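Local coordinates for protein Cow rumen GH26 endo-mannanase (Metagenome, PDB 6UEH) that probably hydrolyses internal beta-1,4-mannosidic bonds of mannans such as galactomannan, as an endo-mannanase of glycoside hydrolase family 26, at residues Y160-S171 with D474-P483; V380-T390 with K422-P433. All blocks are in the same frame, centred on the assembly; numbering follows the deposited sequence.

Contact 1. Residues Y160-S171 with D474-P483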
loop_
_atom_site.group_PDB
_atom_site.type_symbol
_atom_site.label_atom_id
_atom_site.label_comp_id
_atom_site.label_asym_id
_atom_site.label_seq_id
_atom_site.Cartn_x
_atom_site.Cartn_y
_atom_site.Cartn_z
ATOM N N TYR A 160 -0.672 15.192 13.091
ATOM C CA TYR A 160 0.701 14.824 13.420
ATOM C C TYR A 160 1.284 13.923 12.339
ATOM O O TYR A 160 2.428 14.102 11.918
ATOM C CB TYR A 160 0.795 14.114 14.771
ATOM C CG TYR A 160 2.141 13.444 14.951
ATOM C CD1 TYR A 160 3.265 14.187 15.289
ATOM C CD2 TYR A 160 2.296 12.074 14.750
ATOM C CE1 TYR A 160 4.499 13.587 15.436
ATOM C CE2 TYR A 160 3.530 11.466 14.893
ATOM C CZ TYR A 160 4.628 12.227 15.238
ATOM O OH TYR A 160 5.858 11.629 15.386
ATOM N N LEU A 161 0.496 12.940 11.911
ATOM C CA LEU A 161 0.913 12.025 10.854
ATOM C C LEU A 161 1.226 12.793 9.574
ATOM O O LEU A 161 2.225 12.527 8.909
ATOM C CB LEU A 161 -0.167 10.975 10.587
ATOM C CG LEU A 161 -0.537 10.078 11.770
ATOM C CD1 LEU A 161 -1.696 9.149 11.421
ATOM C CD2 LEU A 161 0.673 9.283 12.236
ATOM N N GLY A 162 0.366 13.749 9.241
ATOM C CA GLY A 162 0.574 14.580 8.071
ATOM C C GLY A 162 1.834 15.418 8.183
ATOM O O GLY A 162 2.436 15.784 7.175
ATOM N N SER A 163 2.238 15.716 9.415
ATOM C CA SER A 163 3.381 16.595 9.648
ATOM C C SER A 163 4.707 15.883 9.403
ATOM O O SER A 163 5.731 16.528 9.196
ATOM C CB SER A 163 3.348 17.160 11.073
ATOM O OG SER A 163 3.758 16.193 12.024
ATOM N N VAL A 164 4.692 14.554 9.426
ATOM C CA VAL A 164 5.917 13.794 9.203
ATOM C C VAL A 164 5.883 13.048 7.871
ATOM O O VAL A 164 6.886 12.473 7.452
ATOM C CB VAL A 164 6.174 12.792 10.345
ATOM C CG1 VAL A 164 6.308 13.529 11.671
ATOM C CG2 VAL A 164 5.061 11.757 10.413
ATOM N N TYR A 165 4.731 13.077 7.208
ATOM C CA TYR A 165 4.549 12.390 5.931
ATOM C C TYR A 165 5.494 12.940 4.871
ATOM O O TYR A 165 5.468 14.133 4.565
ATOM C CB TYR A 165 3.099 12.517 5.463
ATOM C CG TYR A 165 2.731 11.646 4.279
ATOM C CD1 TYR A 165 2.952 10.275 4.304
ATOM C CD2 TYR A 165 2.126 12.191 3.151
ATOM C CE1 TYR A 165 2.604 9.470 3.226
ATOM C CE2 TYR A 165 1.772 11.393 2.069
ATOM C CZ TYR A 165 2.013 10.034 2.114
ATOM O OH TYR A 165 1.661 9.234 1.047
ATOM N N GLY A 166 6.329 12.066 4.320
ATOM C CA GLY A 166 7.300 12.468 3.318
ATOM C C GLY A 166 8.651 12.824 3.912
ATOM O O GLY A 166 9.645 12.916 3.191
ATOM N N LYS A 167 8.690 13.020 5.226
ATOM C CA LYS A 167 9.930 13.376 5.914
ATOM C C LYS A 167 10.498 12.206 6.718
ATOM O O LYS A 167 11.712 12.076 6.873
ATOM C CB LYS A 167 9.705 14.572 6.844
ATOM C CG LYS A 167 9.195 15.828 6.154
ATOM C CD LYS A 167 9.338 17.043 7.063
ATOM C CE LYS A 167 8.001 17.721 7.323
ATOM N NZ LYS A 167 7.364 18.228 6.073
ATOM N N LYS A 168 9.609 11.368 7.241
ATOM C CA LYS A 168 10.001 10.238 8.077
ATOM C C LYS A 168 9.164 9.007 7.756
ATOM O O LYS A 168 8.195 9.083 6.998
ATOM C CB LYS A 168 9.835 10.571 9.566
ATOM C CG LYS A 168 10.433 11.894 10.021
ATOM C CD LYS A 168 11.929 11.783 10.229
ATOM C CE LYS A 168 12.491 13.061 10.829
ATOM N NZ LYS A 168 13.949 12.934 11.095
ATOM N N ILE A 169 9.542 7.875 8.341
ATOM C CA ILE A 169 8.659 6.718 8.395
ATOM C C ILE A 169 8.500 6.318 9.864
ATOM O O ILE A 169 9.459 6.337 10.638
ATOM C CB ILE A 169 9.182 5.534 7.539
ATOM C CG1 ILE A 169 8.112 4.443 7.427
ATOM C CG2 ILE A 169 10.491 4.975 8.095
ATOM C CD1 ILE A 169 8.428 3.368 6.407
ATOM N N ILE A 170 7.275 5.995 10.257
ATOM C CA ILE A 170 6.989 5.682 11.652
ATOM C C ILE A 170 7.089 4.180 11.900
ATOM O O ILE A 170 6.522 3.388 11.157
ATOM C CB ILE A 170 5.589 6.185 12.050
ATOM C CG1 ILE A 170 5.459 7.675 11.729
ATOM C CG2 ILE A 170 5.316 5.918 13.526
ATOM C CD1 ILE A 170 4.079 8.239 11.953
ATOM N N SER A 171 7.814 3.785 12.939
ATOM C CA SER A 171 7.946 2.365 13.253
ATOM C C SER A 171 6.648 1.794 13.823
ATOM O O SER A 171 5.892 2.492 14.495
ATOM C CB SER A 171 9.100 2.131 14.234
ATOM O OG SER A 171 8.946 2.909 15.404
ATOM N N ASP A 474 17.686 8.359 11.749
ATOM C CA ASP A 474 17.002 9.640 11.912
ATOM C C ASP A 474 15.699 9.663 11.126
ATOM O O ASP A 474 14.757 10.374 11.478
ATOM C CB ASP A 474 17.897 10.797 11.465
ATOM C CG ASP A 474 19.051 11.045 12.415
ATOM O OD1 ASP A 474 18.923 10.703 13.609
ATOM O OD2 ASP A 474 20.084 11.584 11.967
ATOM N N TYR A 475 15.653 8.872 10.058
ATOM C CA TYR A 475 14.487 8.818 9.189
ATOM C C TYR A 475 13.316 8.081 9.845
ATOM O O TYR A 475 12.170 8.224 9.426
ATOM C CB TYR A 475 14.858 8.152 7.859
ATOM C CG TYR A 475 13.733 8.120 6.849
ATOM C CD1 TYR A 475 13.341 9.273 6.180
ATOM C CD2 TYR A 475 13.064 6.936 6.561
ATOM C CE1 TYR A 475 12.310 9.251 5.259
ATOM C CE2 TYR A 475 12.033 6.903 5.637
ATOM C CZ TYR A 475 11.660 8.063 4.990
ATOM O OH TYR A 475 10.635 8.036 4.072
ATOM N N CYS A 476 13.599 7.303 10.884
ATOM C CA CYS A 476 12.563 6.480 11.502
ATOM C C CYS A 476 12.100 7.023 12.848
ATOM O O CYS A 476 12.905 7.272 13.744
ATOM C CB CYS A 476 13.059 5.045 11.666
ATOM S SG CYS A 476 11.892 3.910 12.472
ATOM N N ILE A 477 10.790 7.201 12.979
ATOM C CA ILE A 477 10.192 7.653 14.228
ATOM C C ILE A 477 9.881 6.467 15.132
ATOM O O ILE A 477 9.186 5.532 14.729
ATOM C CB ILE A 477 8.907 8.463 13.968
ATOM C CG1 ILE A 477 9.261 9.797 13.309
ATOM C CG2 ILE A 477 8.141 8.692 15.263
ATOM C CD1 ILE A 477 8.064 10.596 12.871
ATOM N N THR A 478 10.412 6.505 16.350
ATOM C CA THR A 478 10.160 5.453 17.327
ATOM C C THR A 478 9.329 6.021 18.477
ATOM O O THR A 478 8.953 7.194 18.447
ATOM C CB THR A 478 11.474 4.849 17.863
ATOM O OG1 THR A 478 12.177 5.823 18.644
ATOM C CG2 THR A 478 12.361 4.397 16.707
ATOM N N LEU A 479 9.050 5.195 19.483
ATOM C CA LEU A 479 8.146 5.583 20.569
ATOM C C LEU A 479 8.578 6.875 21.267
ATOM O O LEU A 479 7.754 7.746 21.551
ATOM C CB LEU A 479 8.035 4.451 21.595
ATOM C CG LEU A 479 7.041 4.677 22.738
ATOM C CD1 LEU A 479 5.666 5.000 22.184
ATOM C CD2 LEU A 479 6.978 3.465 23.660
ATOM N N GLU A 480 9.876 6.994 21.525
ATOM C CA GLU A 480 10.426 8.147 22.232
ATOM C C GLU A 480 10.262 9.459 21.462
ATOM O O GLU A 480 10.261 10.534 22.059
ATOM C CB GLU A 480 11.909 7.915 22.534
ATOM C CG GLU A 480 12.762 7.743 21.284
ATOM C CD GLU A 480 14.240 7.588 21.590
ATOM O OE1 GLU A 480 14.591 7.430 22.779
ATOM O OE2 GLU A 480 15.049 7.626 20.637
ATOM N N ASP A 481 10.126 9.369 20.140
ATOM C CA ASP A 481 10.064 10.555 19.286
ATOM C C ASP A 481 8.682 11.206 19.273
ATOM O O ASP A 481 8.533 12.347 18.833
ATOM C CB ASP A 481 10.465 10.204 17.848
ATOM C CG ASP A 481 11.867 9.630 17.749
ATOM O OD1 ASP A 481 12.746 10.042 18.537
ATOM O OD2 ASP A 481 12.089 8.768 16.872
ATOM N N LEU A 482 7.674 10.478 19.743
ATOM C CA LEU A 482 6.300 10.962 19.703
ATOM C C LEU A 482 6.076 12.098 20.702
ATOM O O LEU A 482 6.750 12.173 21.726
ATOM C CB LEU A 482 5.324 9.816 19.977
ATOM C CG LEU A 482 5.322 8.678 18.952
ATOM C CD1 LEU A 482 4.240 7.663 19.290
ATOM C CD2 LEU A 482 5.136 9.215 17.536
ATOM N N PRO A 483 5.130 12.999 20.397
ATOM C CA PRO A 483 4.867 14.139 21.283
ATOM C C PRO A 483 4.053 13.769 22.522
ATOM O O PRO A 483 4.229 14.383 23.574
ATOM C CB PRO A 483 4.069 15.105 20.393
ATOM C CG PRO A 483 4.206 14.577 18.988
ATOM C CD PRO A 483 4.384 13.105 19.134
HETATM O O HOH W 1 7.821 13.385 15.755
#

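Contact 2. Residues V380-T390 with K422-P433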
loop_
_atom_site.group_PDB
_atom_site.type_symbol
_atom_site.label_atom_id
_atom_site.label_comp_id
_atom_site.label_asym_id
_atom_site.label_seq_id
_atom_site.Cartn_x
_atom_site.Cartn_y
_atom_site.Cartn_z
ATOM N N VAL A 380 -12.736 7.341 3.502
ATOM C CA VAL A 380 -11.412 6.803 3.820
ATOM C C VAL A 380 -10.454 7.924 4.244
ATOM O O VAL A 380 -10.467 9.006 3.656
ATOM C CB VAL A 380 -10.813 6.034 2.610
ATOM C CG1 VAL A 380 -9.442 5.465 2.946
ATOM C CG2 VAL A 380 -11.753 4.916 2.158
ATOM N N ASP A 381 -9.630 7.666 5.259
ATOM C CA ASP A 381 -8.692 8.669 5.768
ATOM C C ASP A 381 -7.234 8.321 5.490
ATOM O O ASP A 381 -6.346 9.154 5.669
ATOM C CB ASP A 381 -8.875 8.854 7.274
ATOM C CG ASP A 381 -10.273 9.289 7.643
ATOM O OD1 ASP A 381 -10.831 10.152 6.935
ATOM O OD2 ASP A 381 -10.814 8.764 8.638
ATOM N N MET A 382 -6.987 7.086 5.071
ATOM C CA MET A 382 -5.625 6.598 4.891
ATOM C C MET A 382 -5.635 5.343 4.030
ATOM O O MET A 382 -6.560 4.538 4.113
ATOM C CB MET A 382 -4.978 6.310 6.251
ATOM C CG MET A 382 -3.534 5.827 6.192
ATOM S SD MET A 382 -2.862 5.414 7.823
ATOM C CE MET A 382 -3.075 6.973 8.686
ATOM N N ILE A 383 -4.609 5.181 3.201
ATOM C CA ILE A 383 -4.466 3.977 2.393
ATOM C C ILE A 383 -3.373 3.080 2.960
ATOM O O ILE A 383 -2.249 3.524 3.181
ATOM C CB ILE A 383 -4.131 4.304 0.923
ATOM C CG1 ILE A 383 -5.193 5.227 0.324
ATOM C CG2 ILE A 383 -4.011 3.022 0.108
ATOM C CD1 ILE A 383 -6.573 4.625 0.296
ATOM N N GLY A 384 -3.706 1.816 3.193
ATOM C CA GLY A 384 -2.726 0.864 3.677
ATOM C C GLY A 384 -2.320 -0.118 2.597
ATOM O O GLY A 384 -3.133 -0.495 1.757
ATOM N N TYR A 385 -1.053 -0.518 2.603
ATOM C CA TYR A 385 -0.601 -1.581 1.716
ATOM C C TYR A 385 0.046 -2.685 2.541
ATOM O O TYR A 385 0.927 -2.424 3.359
ATOM C CB TYR A 385 0.379 -1.059 0.658
ATOM C CG TYR A 385 0.743 -2.124 -0.354
ATOM C CD1 TYR A 385 -0.163 -2.507 -1.337
ATOM C CD2 TYR A 385 1.975 -2.763 -0.315
ATOM C CE1 TYR A 385 0.150 -3.488 -2.257
ATOM C CE2 TYR A 385 2.299 -3.750 -1.234
ATOM C CZ TYR A 385 1.378 -4.107 -2.202
ATOM O OH TYR A 385 1.684 -5.088 -3.119
ATOM N N ASP A 386 -0.412 -3.915 2.337
ATOM C CA ASP A 386 0.145 -5.054 3.050
ATOM C C ASP A 386 1.162 -5.764 2.168
ATOM O O ASP A 386 0.801 -6.463 1.219
ATOM C CB ASP A 386 -0.969 -6.001 3.496
ATOM C CG ASP A 386 -1.826 -5.401 4.596
ATOM O OD1 ASP A 386 -1.711 -4.183 4.852
ATOM O OD2 ASP A 386 -2.613 -6.142 5.210
ATOM N N LYS A 387 2.437 -5.566 2.487
ATOM C CA LYS A 387 3.532 -5.993 1.625
ATOM C C LYS A 387 4.204 -7.269 2.109
ATOM O O LYS A 387 5.055 -7.236 3.000
ATOM C CB LYS A 387 4.577 -4.882 1.511
ATOM C CG LYS A 387 5.756 -5.234 0.616
ATOM C CD LYS A 387 6.973 -4.397 0.955
ATOM C CE LYS A 387 7.451 -4.677 2.371
ATOM N NZ LYS A 387 7.828 -6.111 2.554
ATOM N N TYR A 388 3.830 -8.392 1.512
ATOM C CA TYR A 388 4.486 -9.658 1.804
ATOM C C TYR A 388 5.220 -10.136 0.561
ATOM O O TYR A 388 4.630 -10.760 -0.316
ATOM C CB TYR A 388 3.469 -10.695 2.280
ATOM C CG TYR A 388 2.891 -10.385 3.644
ATOM C CD1 TYR A 388 3.527 -10.819 4.800
ATOM C CD2 TYR A 388 1.713 -9.659 3.776
ATOM C CE1 TYR A 388 3.008 -10.543 6.051
ATOM C CE2 TYR A 388 1.185 -9.377 5.028
ATOM C CZ TYR A 388 1.839 -9.821 6.162
ATOM O OH TYR A 388 1.326 -9.550 7.412
ATOM N N ASN A 389 6.511 -9.825 0.483
ATOM C CA ASN A 389 7.275 -10.103 -0.724
ATOM C C ASN A 389 8.534 -10.932 -0.493
ATOM O O ASN A 389 9.491 -10.828 -1.257
ATOM C CB ASN A 389 7.650 -8.786 -1.420
ATOM C CG ASN A 389 8.398 -7.825 -0.507
ATOM O OD1 ASN A 389 8.673 -8.129 0.654
ATOM N ND2 ASN A 389 8.735 -6.656 -1.037
ATOM N N THR A 390 8.539 -11.757 0.550
ATOM C CA THR A 390 9.679 -12.641 0.789
ATOM C C THR A 390 9.472 -14.000 0.136
ATOM O O THR A 390 10.426 -14.744 -0.081
ATOM C CB THR A 390 9.944 -12.854 2.290
ATOM O OG1 THR A 390 8.770 -13.386 2.917
ATOM C CG2 THR A 390 10.328 -11.542 2.954
ATOM N N LYS A 422 -4.720 11.120 0.040
ATOM C CA LYS A 422 -4.639 10.307 1.248
ATOM C C LYS A 422 -3.197 9.868 1.486
ATOM O O LYS A 422 -2.454 9.606 0.539
ATOM C CB LYS A 422 -5.550 9.078 1.145
ATOM C CG LYS A 422 -6.983 9.375 0.718
ATOM C CD LYS A 422 -7.736 10.192 1.756
ATOM C CE LYS A 422 -9.134 10.540 1.261
ATOM N NZ LYS A 422 -9.921 11.311 2.263
ATOM N N MET A 423 -2.802 9.797 2.752
ATOM C CA MET A 423 -1.491 9.270 3.105
ATOM C C MET A 423 -1.452 7.766 2.871
ATOM O O MET A 423 -2.473 7.085 2.982
ATOM C CB MET A 423 -1.149 9.592 4.560
ATOM C CG MET A 423 -0.904 11.065 4.823
ATOM S SD MET A 423 -0.525 11.394 6.550
ATOM C CE MET A 423 -2.076 10.954 7.331
ATOM N N ILE A 424 -0.271 7.254 2.542
ATOM C CA ILE A 424 -0.106 5.840 2.229
ATOM C C ILE A 424 0.918 5.191 3.145
ATOM O O ILE A 424 1.976 5.764 3.405
ATOM C CB ILE A 424 0.324 5.647 0.777
ATOM C CG1 ILE A 424 -0.632 6.405 -0.138
ATOM C CG2 ILE A 424 0.366 4.167 0.410
ATOM C CD1 ILE A 424 -0.352 6.180 -1.547
ATOM N N SER A 425 0.603 3.992 3.623
ATOM C CA SER A 425 1.475 3.303 4.565
ATOM C C SER A 425 1.660 1.821 4.250
ATOM O O SER A 425 0.940 1.251 3.431
ATOM C CB SER A 425 0.919 3.445 5.977
ATOM O OG SER A 425 -0.308 2.744 6.094
ATOM N N LEU A 426 2.637 1.209 4.910
ATOM C CA LEU A 426 2.773 -0.239 4.915
ATOM C C LEU A 426 2.059 -0.775 6.149
ATOM O O LEU A 426 2.664 -0.930 7.210
ATOM C CB LEU A 426 4.246 -0.658 4.910
ATOM C CG LEU A 426 5.031 -0.366 3.630
ATOM C CD1 LEU A 426 6.511 -0.665 3.823
ATOM C CD2 LEU A 426 4.464 -1.164 2.463
ATOM N N ALA A 427 0.761 -1.030 6.008
ATOM C CA ALA A 427 -0.079 -1.446 7.131
ATOM C C ALA A 427 0.344 -2.801 7.685
ATOM O O ALA A 427 0.200 -3.063 8.880
ATOM C CB ALA A 427 -1.541 -1.480 6.708
ATOM N N GLU A 428 0.841 -3.662 6.801
ATOM C CA GLU A 428 1.417 -4.950 7.183
ATOM C C GLU A 428 2.599 -5.271 6.283
ATOM O O GLU A 428 2.640 -4.844 5.128
ATOM C CB GLU A 428 0.398 -6.090 7.083
ATOM C CG GLU A 428 -0.810 -5.990 7.989
ATOM C CD GLU A 428 -1.688 -7.226 7.905
ATOM O OE1 GLU A 428 -1.195 -8.272 7.433
ATOM O OE2 GLU A 428 -2.868 -7.154 8.304
ATOM N N ASN A 429 3.554 -6.034 6.804
ATOM C CA ASN A 429 4.637 -6.546 5.976
ATOM C C ASN A 429 5.336 -7.741 6.608
ATOM O O ASN A 429 5.179 -8.007 7.802
ATOM C CB ASN A 429 5.667 -5.446 5.673
ATOM C CG ASN A 429 6.089 -4.668 6.913
ATOM O OD1 ASN A 429 5.639 -3.540 7.139
ATOM N ND2 ASN A 429 6.961 -5.263 7.718
ATOM N N ASP A 430 6.082 -8.486 5.800
ATOM C CA ASP A 430 7.063 -9.395 6.364
ATOM C C ASP A 430 8.323 -8.569 6.568
ATOM O O ASP A 430 8.522 -8.003 7.640
ATOM C CB ASP A 430 7.305 -10.636 5.480
ATOM C CG ASP A 430 7.234 -10.340 3.990
ATOM O OD1 ASP A 430 7.455 -9.182 3.586
ATOM O OD2 ASP A 430 6.965 -11.289 3.219
ATOM N N SER A 431 9.146 -8.463 5.529
ATOM C CA SER A 431 10.350 -7.650 5.609
ATOM C C SER A 431 10.032 -6.158 5.651
ATOM O O SER A 431 9.206 -5.667 4.886
ATOM C CB SER A 431 11.279 -7.937 4.421
ATOM O OG SER A 431 11.829 -9.240 4.497
ATOM N N ILE A 432 10.686 -5.444 6.561
ATOM C CA ILE A 432 10.715 -3.986 6.497
ATOM C C ILE A 432 11.711 -3.596 5.416
ATOM O O ILE A 432 12.826 -4.117 5.396
ATOM C CB ILE A 432 11.133 -3.353 7.835
ATOM C CG1 ILE A 432 10.243 -3.851 8.975
ATOM C CG2 ILE A 432 11.106 -1.831 7.744
ATOM C CD1 ILE A 432 10.807 -3.550 10.344
ATOM N N PRO A 433 11.318 -2.689 4.507
ATOM C CA PRO A 433 12.254 -2.245 3.467
ATOM C C PRO A 433 13.542 -1.666 4.055
ATOM O O PRO A 433 13.535 -1.186 5.191
ATOM C CB PRO A 433 11.465 -1.169 2.717
ATOM C CG PRO A 433 10.033 -1.523 2.947
ATOM C CD PRO A 433 9.978 -2.098 4.336
HETATM O O HOH W 2 -9.739 11.783 4.983
HETATM O O HOH W 3 -4.620 10.909 4.605
#

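Contact 1. Residues Y160-S171 with D474-P483
Two tyrosine rings, one from each segment, frame this contact. One face of the Y475 ring lies over the backbone of 168-169, with K168 CA 4.1 Å from the ring centroid in a CH-pi contact and I169 N beside it, while I169 CG2 packs on Y475 CE2. The Y160 ring receives P483 on one face, where CD stands 4.2 Å from the centroid in a second CH-pi contact; at its edge, in plane, a water 2.7 Å from Y160 OH leads on, weakly, to D481 O. Between the rings a short extra strand, 476-477, late in the chain, is added in parallel alongside the start of the first strand of the (beta/alpha)8 barrel. I169 N donates to Y475 O and I169 O accepts from I477 N, nearly straight bonds at 164° each. The branched I169 and I477 suit these extended positions. I477 shares its side of the sheet with I170, and its CD1 meets V164 CG1 tip to tip at 3.6 Å, packing between the end of helix 152-164 and strand 169-170; L482 CD2 touches Y160 at CZ and OH. K168, at the partly exposed margin, bends at chi2 (-80°), which swings its aliphatic chain across I477 and lets NZ donate to D474 O, 2.7 Å away, from above the carbonyl plane. A serine hydroxyl is short enough to bond a carbonyl beside its own backbone; chi1 55° places S171 OG there, and it also bonds A201 N. I477 O is thus gripped twice, by S171 N at 2.9 Å and by S171 OG at 2.7 Å.

Contact 2. Residues V380-T390 with K422-P433
The carboxylates of D386 and E428 cross with their planes 28° apart, and D386 OD2 lies 3.3 Å from E428 OE2. R309 forms salt bridges with both carboxylates and holds them side by side; N362 also binds D386. Y388 comes to E428 differently: its ring stands nearly upright to the carboxylate, at 87°, and OH donates to OE1 on the anti side, 2.8 Å away, while N429 CA lies over one ring face. D430 tucks its carboxylate back (chi1 36°), where OD2 accepts from T390 OG1 at 2.8 Å and from T390 N at 3.1 Å, both from above the same face. K387 crosses D430 at about a right angle; its long chain, bent at chi3 and chi4, lets NZ reach S431 O at 2.7 Å in the carbonyl plane, N389 OD1 and, as a salt bridge, D430 OD1 at 3.3 Å. At the other end, K422 NZ donates to V380 O. G384, without a side chain, lets the A427 methyl come close (CA to A427 CB 4.0 Å), where a beta bulge shifts the register. Neighbouring beta-alpha-beta strands with acidic groups near their C-terminal ends typify the family 26 (beta/alpha)8 barrel, consistent with a catalytic cleft.

Both contacts belong to the same parallel barrel sheet in the glycoside hydrolase domain, their centres 16 Å apart. Contact 2 is nested along the chain within the loop closed by contact 1: 160-171 opens the domain's sheet, 380-390 and 422-433 follow, and 474-483 returns after the barrel strands and adds a short strand to the first. Contact 2 pairs the sixth strand with the seventh, and L446, bonded to both I424 and I170, bridges the seventh and first. The contacts meet directly where helix 152-164 and its following turn pack against strands 382-387 and 423-429: L161 CD1 packs on M382 CE, and Y165 OH probably hydrogen-bonds I424 N at 3.1 Å.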